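Long-range contact in isocitrate dehydrogenase [NAD] subunit 1, mitochondrial (PDB 3BLX), which belongs to an octameric mitochondrial enzyme that oxidises isocitrate to 2-oxoglutarate and carbon dioxide in the citric acid cycle, reducing NAD: residues 171-185 with 206-219. Numbering follows the deposited sequence.
Sequences KKYNRKSVTAVHKAN and YPDIDVSSIIVDNA
Val178 and Val211, Thr179 and Ser212, and Val181 and Ile214 are paired neighbours on parallel strands 177-182 and 210-215, the two strands of a beta-alpha-beta unit whose crossover is helix 190-205. Thr179 splits its branches: OG1 shares a hydrogen bond with OG of Ser212 at 3.2 Å, while Thr179 CG2 packs on Ile214 CG2, which fills the notch between Thr179 CG2 and Val181 CG2. Val181 CG1 meets CB and CG2 of Val216, the first residue of helix 216-225, the two side chains crossing at about a right angle. On the face that carries Val178 and Val211, Val178 CG2 reaches CG2 of Ile209, just ahead of the strand, with Ala170 of helix 156-172 against both. His182, CG placed between its backbone N and carbonyl carbon (chi1 60°), swings its ring back over the partner strand: Ile214 O lies over one face, toward the rim, 3.6 Å from His182 CD2; Ser213 CB meets the edge, and ND1 accepts the in-plane N-H of Ala184. With an alanine in place of His182, that N-H would probably lose its acceptor and a gap open beside Ser213 CB and beneath Ile214 O. Lys183, probably critical for catalysis, passes obliquely over Val216 CG1 beside Glu141 of subunit 2, then bends at its last torsion, bringing NZ 3.2 Å from Asp217 OD2, a salt bridge.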
ATOM      1  N   LYS E 171       7.430 -28.871  13.345  1.00 43.79           N
ATOM      2  CA  LYS E 171       8.071 -29.437  12.143  1.00 41.96           C
ATOM      3  C   LYS E 171       9.583 -29.224  12.178  1.00 45.46           C
ATOM      4  O   LYS E 171      10.363 -30.162  12.054  1.00 55.12           O
ATOM      5  CB  LYS E 171       7.514 -28.784  10.865  1.00 40.54           C
ATOM      6  CG  LYS E 171       7.362 -29.708   9.638  1.00 50.60           C
ATOM      7  CD  LYS E 171       6.032 -30.501   9.708  1.00 76.64           C
ATOM      8  CE  LYS E 171       5.749 -31.356   8.454  1.00 86.53           C
ATOM      9  NZ  LYS E 171       4.505 -32.218   8.598  1.00 78.55           N
ATOM     10  N   LYS E 172       9.990 -27.976  12.359  1.00 43.52           N
ATOM     11  CA  LYS E 172      11.396 -27.615  12.253  1.00 45.09           C
ATOM     12  C   LYS E 172      12.269 -28.278  13.316  1.00 49.44           C
ATOM     13  O   LYS E 172      13.438 -28.561  13.075  1.00 52.40           O
ATOM     14  CB  LYS E 172      11.558 -26.097  12.343  1.00 36.25           C
ATOM     15  CG  LYS E 172      12.871 -25.570  11.777  1.00 40.98           C
ATOM     16  CD  LYS E 172      13.109 -24.128  12.207  1.00 38.65           C
ATOM     17  CE  LYS E 172      14.225 -23.471  11.419  1.00 41.59           C
ATOM     18  NZ  LYS E 172      14.585 -22.150  12.021  1.00 61.88           N
ATOM     19  N   TYR E 173      11.714 -28.507  14.500  1.00 46.72           N
ATOM     20  CA  TYR E 173      12.516 -29.032  15.612  1.00 44.45           C
ATOM     21  C   TYR E 173      12.089 -30.449  15.970  1.00 44.81           C
ATOM     22  O   TYR E 173      12.322 -30.936  17.078  1.00 46.84           O
ATOM     23  CB  TYR E 173      12.511 -28.076  16.830  1.00 30.67           C
ATOM     24  CG  TYR E 173      13.117 -26.729  16.498  1.00 44.84           C
ATOM     25  CD1 TYR E 173      12.323 -25.606  16.300  1.00 37.01           C
ATOM     26  CD2 TYR E 173      14.490 -26.596  16.344  1.00 46.92           C
ATOM     27  CE1 TYR E 173      12.887 -24.380  15.980  1.00 55.28           C
ATOM     28  CE2 TYR E 173      15.065 -25.373  16.020  1.00 61.45           C
ATOM     29  CZ  TYR E 173      14.267 -24.262  15.839  1.00 66.65           C
ATOM     30  OH  TYR E 173      14.856 -23.050  15.508  1.00 59.32           O
ATOM     31  N   ASN E 174      11.476 -31.114  15.000  1.00 47.79           N
ATOM     32  CA  ASN E 174      11.056 -32.506  15.164  1.00 50.14           C
ATOM     33  C   ASN E 174      10.323 -32.800  16.461  1.00 53.74           C
ATOM     34  O   ASN E 174      10.655 -33.753  17.172  1.00 64.10           O
ATOM     35  CB  ASN E 174      12.244 -33.457  14.997  1.00 54.15           C
ATOM     36  CG  ASN E 174      12.707 -33.556  13.543  1.00 84.91           C
ATOM     37  OD1 ASN E 174      12.151 -34.323  12.749  1.00 79.82           O
ATOM     38  ND2 ASN E 174      13.725 -32.770  13.188  1.00 57.69           N
ATOM     39  N   ARG E 175       9.331 -31.971  16.766  1.00 37.52           N
ATOM     40  CA  ARG E 175       8.423 -32.255  17.855  1.00 36.76           C
ATOM     41  C   ARG E 175       7.232 -32.979  17.248  1.00 53.86           C
ATOM     42  O   ARG E 175       6.895 -32.759  16.078  1.00 57.62           O
ATOM     43  CB  ARG E 175       7.992 -30.960  18.537  1.00 46.77           C
ATOM     44  CG  ARG E 175       8.801 -30.628  19.770  1.00 45.94           C
ATOM     45  CD  ARG E 175      10.270 -30.472  19.456  1.00 43.06           C
ATOM     46  NE  ARG E 175      11.108 -30.200  20.636  1.00 65.16           N
ATOM     47  CZ  ARG E 175      10.747 -30.335  21.914  1.00 52.18           C
ATOM     48  NH1 ARG E 175       9.539 -30.765  22.250  1.00 46.70           N
ATOM     49  NH2 ARG E 175      11.618 -30.053  22.867  1.00 53.71           N
ATOM     50  N   LYS E 176       6.598 -33.852  18.021  1.00 51.07           N
ATOM     51  CA  LYS E 176       5.567 -34.707  17.461  1.00 53.56           C
ATOM     52  C   LYS E 176       4.175 -34.391  17.978  1.00 54.24           C
ATOM     53  O   LYS E 176       3.192 -34.854  17.412  1.00 67.25           O
ATOM     54  CB  LYS E 176       5.920 -36.183  17.674  1.00 70.14           C
ATOM     55  CG  LYS E 176       6.936 -36.691  16.655  1.00 85.51           C
ATOM     56  CD  LYS E 176       7.902 -37.703  17.251  1.00100.67           C
ATOM     57  CE  LYS E 176       9.085 -37.905  16.313  1.00101.75           C
ATOM     58  NZ  LYS E 176       9.982 -39.002  16.773  1.00107.45           N
ATOM     59  N   SER E 177       4.091 -33.589  19.035  1.00 45.71           N
ATOM     60  CA  SER E 177       2.803 -33.228  19.624  1.00 50.58           C
ATOM     61  C   SER E 177       2.618 -31.732  19.791  1.00 50.94           C
ATOM     62  O   SER E 177       3.487 -31.037  20.299  1.00 46.63           O
ATOM     63  CB  SER E 177       2.597 -33.904  20.982  1.00 50.94           C
ATOM     64  OG  SER E 177       1.961 -35.162  20.837  1.00 76.34           O
ATOM     65  N   VAL E 178       1.463 -31.247  19.362  1.00 46.28           N
ATOM     66  CA  VAL E 178       1.059 -29.890  19.633  1.00 28.64           C
ATOM     67  C   VAL E 178      -0.266 -29.928  20.348  1.00 30.00           C
ATOM     68  O   VAL E 178      -1.231 -30.486  19.831  1.00 45.57           O
ATOM     69  CB  VAL E 178       0.916 -29.085  18.335  1.00 29.80           C
ATOM     70  CG1 VAL E 178       0.173 -27.773  18.592  1.00 27.99           C
ATOM     71  CG2 VAL E 178       2.288 -28.821  17.734  1.00 26.08           C
ATOM     72  N   THR E 179      -0.322 -29.339  21.536  1.00 28.00           N
ATOM     73  CA  THR E 179      -1.567 -29.296  22.290  1.00 35.28           C
ATOM     74  C   THR E 179      -2.052 -27.863  22.433  1.00 34.65           C
ATOM     75  O   THR E 179      -1.349 -27.027  22.950  1.00 35.08           O
ATOM     76  CB  THR E 179      -1.392 -29.908  23.704  1.00 33.77           C
ATOM     77  OG1 THR E 179      -0.829 -31.211  23.591  1.00 53.62           O
ATOM     78  CG2 THR E 179      -2.723 -30.007  24.427  1.00 34.14           C
ATOM     79  N   ALA E 180      -3.262 -27.581  21.984  1.00 25.75           N
ATOM     80  CA  ALA E 180      -3.871 -26.292  22.274  1.00 28.14           C
ATOM     81  C   ALA E 180      -4.443 -26.239  23.692  1.00 28.64           C
ATOM     82  O   ALA E 180      -5.208 -27.113  24.102  1.00 41.79           O
ATOM     83  CB  ALA E 180      -4.948 -25.984  21.261  1.00 21.77           C
ATOM     84  N   VAL E 181      -4.072 -25.204  24.432  1.00 26.32           N
ATOM     85  CA  VAL E 181      -4.558 -24.996  25.786  1.00 30.59           C
ATOM     86  C   VAL E 181      -5.589 -23.872  25.781  1.00 29.44           C
ATOM     87  O   VAL E 181      -5.309 -22.776  25.325  1.00 31.78           O
ATOM     88  CB  VAL E 181      -3.392 -24.625  26.758  1.00 23.01           C
ATOM     89  CG1 VAL E 181      -3.932 -24.300  28.146  1.00 28.40           C
ATOM     90  CG2 VAL E 181      -2.374 -25.744  26.827  1.00 27.70           C
ATOM     91  N   HIS E 182      -6.773 -24.136  26.311  1.00 30.62           N
ATOM     92  CA  HIS E 182      -7.859 -23.178  26.194  1.00 34.53           C
ATOM     93  C   HIS E 182      -8.863 -23.357  27.331  1.00 38.44           C
ATOM     94  O   HIS E 182      -8.726 -24.262  28.166  1.00 37.67           O
ATOM     95  CB  HIS E 182      -8.576 -23.465  24.901  1.00 28.42           C
ATOM     96  CG  HIS E 182      -9.136 -24.844  24.848  1.00 31.05           C
ATOM     97  ND1 HIS E 182     -10.337 -25.180  25.437  1.00 37.55           N
ATOM     98  CD2 HIS E 182      -8.647 -25.986  24.307  1.00 36.10           C
ATOM     99  CE1 HIS E 182     -10.572 -26.468  25.242  1.00 45.35           C
ATOM    100  NE2 HIS E 182      -9.562 -26.978  24.555  1.00 38.81           N
ATOM    101  N   LYS E 183      -9.879 -22.506  27.351  1.00 28.35           N
ATOM    102  CA  LYS E 183     -10.948 -22.613  28.332  1.00 32.89           C
ATOM    103  C   LYS E 183     -12.310 -22.647  27.615  1.00 45.45           C
ATOM    104  O   LYS E 183     -13.219 -21.889  27.947  1.00 46.15           O
ATOM    105  CB  LYS E 183     -10.864 -21.433  29.313  1.00 41.23           C
ATOM    106  CG  LYS E 183     -11.352 -21.708  30.730  1.00 51.81           C
ATOM    107  CD  LYS E 183     -10.753 -20.700  31.708  1.00 56.40           C
ATOM    108  CE  LYS E 183     -11.234 -20.951  33.134  1.00 93.85           C
ATOM    109  NZ  LYS E 183     -11.183 -22.396  33.514  1.00 78.67           N
ATOM    110  N   ALA E 184     -12.448 -23.531  26.628  1.00 46.88           N
ATOM    111  CA  ALA E 184     -13.658 -23.575  25.801  1.00 48.75           C
ATOM    112  C   ALA E 184     -14.899 -24.106  26.518  1.00 52.16           C
ATOM    113  O   ALA E 184     -16.016 -23.979  26.018  1.00 54.99           O
ATOM    114  CB  ALA E 184     -13.407 -24.374  24.524  1.00 44.29           C
ATOM    115  N   ASN E 185     -14.701 -24.716  27.681  1.00 58.81           N
ATOM    116  CA  ASN E 185     -15.816 -25.209  28.480  1.00 59.73           C
ATOM    117  C   ASN E 185     -16.697 -24.061  28.992  1.00 52.48           C
ATOM    118  O   ASN E 185     -17.915 -24.205  29.112  1.00 54.48           O
ATOM    119  CB  ASN E 185     -15.311 -26.100  29.629  1.00 51.46           C
ATOM    120  CG  ASN E 185     -14.295 -25.395  30.528  1.00 68.64           C
ATOM    121  OD1 ASN E 185     -13.585 -24.482  30.093  1.00 65.49           O
ATOM    122  ND2 ASN E 185     -14.215 -25.830  31.788  1.00 57.88           N
ATOM    123  N   TYR E 206      -0.970 -30.150   8.596  1.00 47.97           N
ATOM    124  CA  TYR E 206       0.160 -30.790   9.287  1.00 57.00           C
ATOM    125  C   TYR E 206      -0.248 -32.174   9.818  1.00 57.29           C
ATOM    126  O   TYR E 206      -0.451 -32.365  11.022  1.00 55.02           O
ATOM    127  CB  TYR E 206       0.687 -29.888  10.426  1.00 39.15           C
ATOM    128  CG  TYR E 206       1.114 -28.486   9.970  1.00 39.56           C
ATOM    129  CD1 TYR E 206       0.190 -27.448   9.884  1.00 36.66           C
ATOM    130  CD2 TYR E 206       2.444 -28.205   9.642  1.00 42.84           C
ATOM    131  CE1 TYR E 206       0.561 -26.183   9.466  1.00 32.46           C
ATOM    132  CE2 TYR E 206       2.835 -26.929   9.222  1.00 36.98           C
ATOM    133  CZ  TYR E 206       1.886 -25.919   9.136  1.00 45.40           C
ATOM    134  OH  TYR E 206       2.270 -24.647   8.711  1.00 36.86           O
ATOM    135  N   PRO E 207      -0.383 -33.148   8.913  1.00 68.91           N
ATOM    136  CA  PRO E 207      -1.002 -34.423   9.312  1.00 65.14           C
ATOM    137  C   PRO E 207      -0.036 -35.280  10.132  1.00 71.32           C
ATOM    138  O   PRO E 207      -0.466 -36.075  10.993  1.00 48.04           O
ATOM    139  CB  PRO E 207      -1.319 -35.100   7.971  1.00 55.80           C
ATOM    140  CG  PRO E 207      -1.076 -34.010   6.897  1.00 67.55           C
ATOM    141  CD  PRO E 207      -0.037 -33.113   7.482  1.00 54.50           C
ATOM    142  N   ASP E 208       1.262 -35.088   9.864  1.00 71.62           N
ATOM    143  CA  ASP E 208       2.352 -35.801  10.545  1.00 70.74           C
ATOM    144  C   ASP E 208       2.506 -35.418  12.024  1.00 77.14           C
ATOM    145  O   ASP E 208       3.295 -36.023  12.762  1.00 67.59           O
ATOM    146  CB  ASP E 208       3.677 -35.539   9.826  1.00 90.29           C
ATOM    147  CG  ASP E 208       3.688 -36.069   8.396  1.00123.91           C
ATOM    148  OD1 ASP E 208       2.765 -36.842   8.042  1.00120.64           O
ATOM    149  OD2 ASP E 208       4.625 -35.713   7.631  1.00112.11           O
ATOM    150  N   ILE E 209       1.754 -34.406  12.443  1.00 70.22           N
ATOM    151  CA  ILE E 209       1.811 -33.925  13.813  1.00 50.28           C
ATOM    152  C   ILE E 209       0.497 -34.154  14.569  1.00 51.82           C
ATOM    153  O   ILE E 209      -0.592 -33.809  14.091  1.00 55.20           O
ATOM    154  CB  ILE E 209       2.201 -32.442  13.856  1.00 41.11           C
ATOM    155  CG1 ILE E 209       3.615 -32.270  13.334  1.00 32.57           C
ATOM    156  CG2 ILE E 209       2.100 -31.918  15.279  1.00 46.21           C
ATOM    157  CD1 ILE E 209       4.040 -30.838  13.212  1.00 51.73           C
ATOM    158  N   ASP E 210       0.617 -34.740  15.752  1.00 45.13           N
ATOM    159  CA  ASP E 210      -0.533 -35.009  16.608  1.00 56.37           C
ATOM    160  C   ASP E 210      -1.069 -33.738  17.231  1.00 50.55           C
ATOM    161  O   ASP E 210      -0.374 -33.074  18.007  1.00 64.48           O
ATOM    162  CB  ASP E 210      -0.158 -35.978  17.742  1.00 64.44           C
ATOM    163  CG  ASP E 210      -0.044 -37.420  17.277  1.00 92.10           C
ATOM    164  OD1 ASP E 210      -0.004 -37.664  16.047  1.00 93.54           O
ATOM    165  OD2 ASP E 210       0.012 -38.315  18.148  1.00 94.34           O
ATOM    166  N   VAL E 211      -2.313 -33.414  16.914  1.00 35.38           N
ATOM    167  CA  VAL E 211      -2.990 -32.289  17.551  1.00 42.38           C
ATOM    168  C   VAL E 211      -3.848 -32.778  18.712  1.00 42.43           C
ATOM    169  O   VAL E 211      -4.320 -33.899  18.696  1.00 43.47           O
ATOM    170  CB  VAL E 211      -3.920 -31.584  16.578  1.00 38.57           C
ATOM    171  CG1 VAL E 211      -4.113 -30.138  17.017  1.00 50.27           C
ATOM    172  CG2 VAL E 211      -3.357 -31.654  15.165  1.00 53.41           C
ATOM    173  N   SER E 212      -4.056 -31.933  19.716  1.00 40.26           N
ATOM    174  CA  SER E 212      -4.880 -32.313  20.856  1.00 38.43           C
ATOM    175  C   SER E 212      -5.322 -31.063  21.600  1.00 46.06           C
ATOM    176  O   SER E 212      -4.900 -29.962  21.270  1.00 41.45           O
ATOM    177  CB  SER E 212      -4.126 -33.269  21.792  1.00 47.32           C
ATOM    178  OG  SER E 212      -2.715 -33.020  21.786  1.00 55.96           O
ATOM    179  N   SER E 213      -6.171 -31.234  22.598  1.00 30.30           N
ATOM    180  CA  SER E 213      -6.732 -30.095  23.295  1.00 37.86           C
ATOM    181  C   SER E 213      -6.776 -30.417  24.767  1.00 50.78           C
ATOM    182  O   SER E 213      -6.907 -31.582  25.175  1.00 47.12           O
ATOM    183  CB  SER E 213      -8.167 -29.791  22.826  1.00 42.75           C
ATOM    184  OG  SER E 213      -8.210 -29.588  21.425  1.00 68.31           O
ATOM    185  N   ILE E 214      -6.689 -29.375  25.575  1.00 36.04           N
ATOM    186  CA  ILE E 214      -6.787 -29.576  26.993  1.00 30.80           C
ATOM    187  C   ILE E 214      -7.294 -28.295  27.613  1.00 30.66           C
ATOM    188  O   ILE E 214      -6.882 -27.199  27.240  1.00 41.07           O
ATOM    189  CB  ILE E 214      -5.430 -30.014  27.569  1.00 33.58           C
ATOM    190  CG1 ILE E 214      -5.559 -30.443  29.037  1.00 31.43           C
ATOM    191  CG2 ILE E 214      -4.367 -28.930  27.342  1.00 28.77           C
ATOM    192  CD1 ILE E 214      -4.319 -31.190  29.522  1.00 39.13           C
ATOM    193  N   ILE E 215      -8.231 -28.441  28.528  1.00 29.66           N
ATOM    194  CA  ILE E 215      -8.743 -27.306  29.251  1.00 33.25           C
ATOM    195  C   ILE E 215      -7.638 -26.828  30.156  1.00 36.56           C
ATOM    196  O   ILE E 215      -6.888 -27.640  30.712  1.00 42.99           O
ATOM    197  CB  ILE E 215      -9.994 -27.695  30.039  1.00 35.26           C
ATOM    198  CG1 ILE E 215     -11.040 -28.236  29.064  1.00 46.58           C
ATOM    199  CG2 ILE E 215     -10.539 -26.501  30.768  1.00 38.68           C
ATOM    200  CD1 ILE E 215     -12.204 -28.918  29.728  1.00 64.44           C
ATOM    201  N   VAL E 216      -7.525 -25.515  30.296  1.00 38.28           N
ATOM    202  CA  VAL E 216      -6.347 -24.923  30.931  1.00 43.65           C
ATOM    203  C   VAL E 216      -6.165 -25.301  32.413  1.00 41.64           C
ATOM    204  O   VAL E 216      -5.036 -25.555  32.856  1.00 35.12           O
ATOM    205  CB  VAL E 216      -6.329 -23.391  30.760  1.00 34.18           C
ATOM    206  CG1 VAL E 216      -7.566 -22.776  31.408  1.00 36.38           C
ATOM    207  CG2 VAL E 216      -5.057 -22.803  31.339  1.00 25.00           C
ATOM    208  N   ASP E 217      -7.263 -25.346  33.168  1.00 41.71           N
ATOM    209  CA  ASP E 217      -7.178 -25.774  34.571  1.00 52.09           C
ATOM    210  C   ASP E 217      -6.647 -27.211  34.716  1.00 47.24           C
ATOM    211  O   ASP E 217      -5.781 -27.471  35.565  1.00 49.42           O
ATOM    212  CB  ASP E 217      -8.503 -25.577  35.327  1.00 51.14           C
ATOM    213  CG  ASP E 217      -9.725 -26.023  34.522  1.00 72.41           C
ATOM    214  OD1 ASP E 217      -9.620 -26.995  33.736  1.00 77.05           O
ATOM    215  OD2 ASP E 217     -10.802 -25.400  34.688  1.00 83.82           O
ATOM    216  N   ASN E 218      -7.149 -28.119  33.872  1.00 39.04           N
ATOM    217  CA  ASN E 218      -6.638 -29.480  33.818  1.00 38.68           C
ATOM    218  C   ASN E 218      -5.162 -29.504  33.395  1.00 37.18           C
ATOM    219  O   ASN E 218      -4.374 -30.299  33.899  1.00 46.10           O
ATOM    220  CB  ASN E 218      -7.510 -30.363  32.904  1.00 36.80           C
ATOM    221  CG  ASN E 218      -7.082 -31.832  32.920  1.00 54.86           C
ATOM    222  OD1 ASN E 218      -6.890 -32.447  31.858  1.00 44.40           O
ATOM    223  ND2 ASN E 218      -6.918 -32.399  34.122  1.00 43.22           N
ATOM    224  N   ALA E 219      -4.783 -28.613  32.487  1.00 42.06           N
ATOM    225  CA  ALA E 219      -3.397 -28.569  32.004  1.00 43.25           C
ATOM    226  C   ALA E 219      -2.429 -28.130  33.113  1.00 46.99           C
ATOM    227  O   ALA E 219      -1.294 -28.619  33.203  1.00 40.83           O
ATOM    228  CB  ALA E 219      -3.277 -27.650  30.796  1.00 30.23           C
TER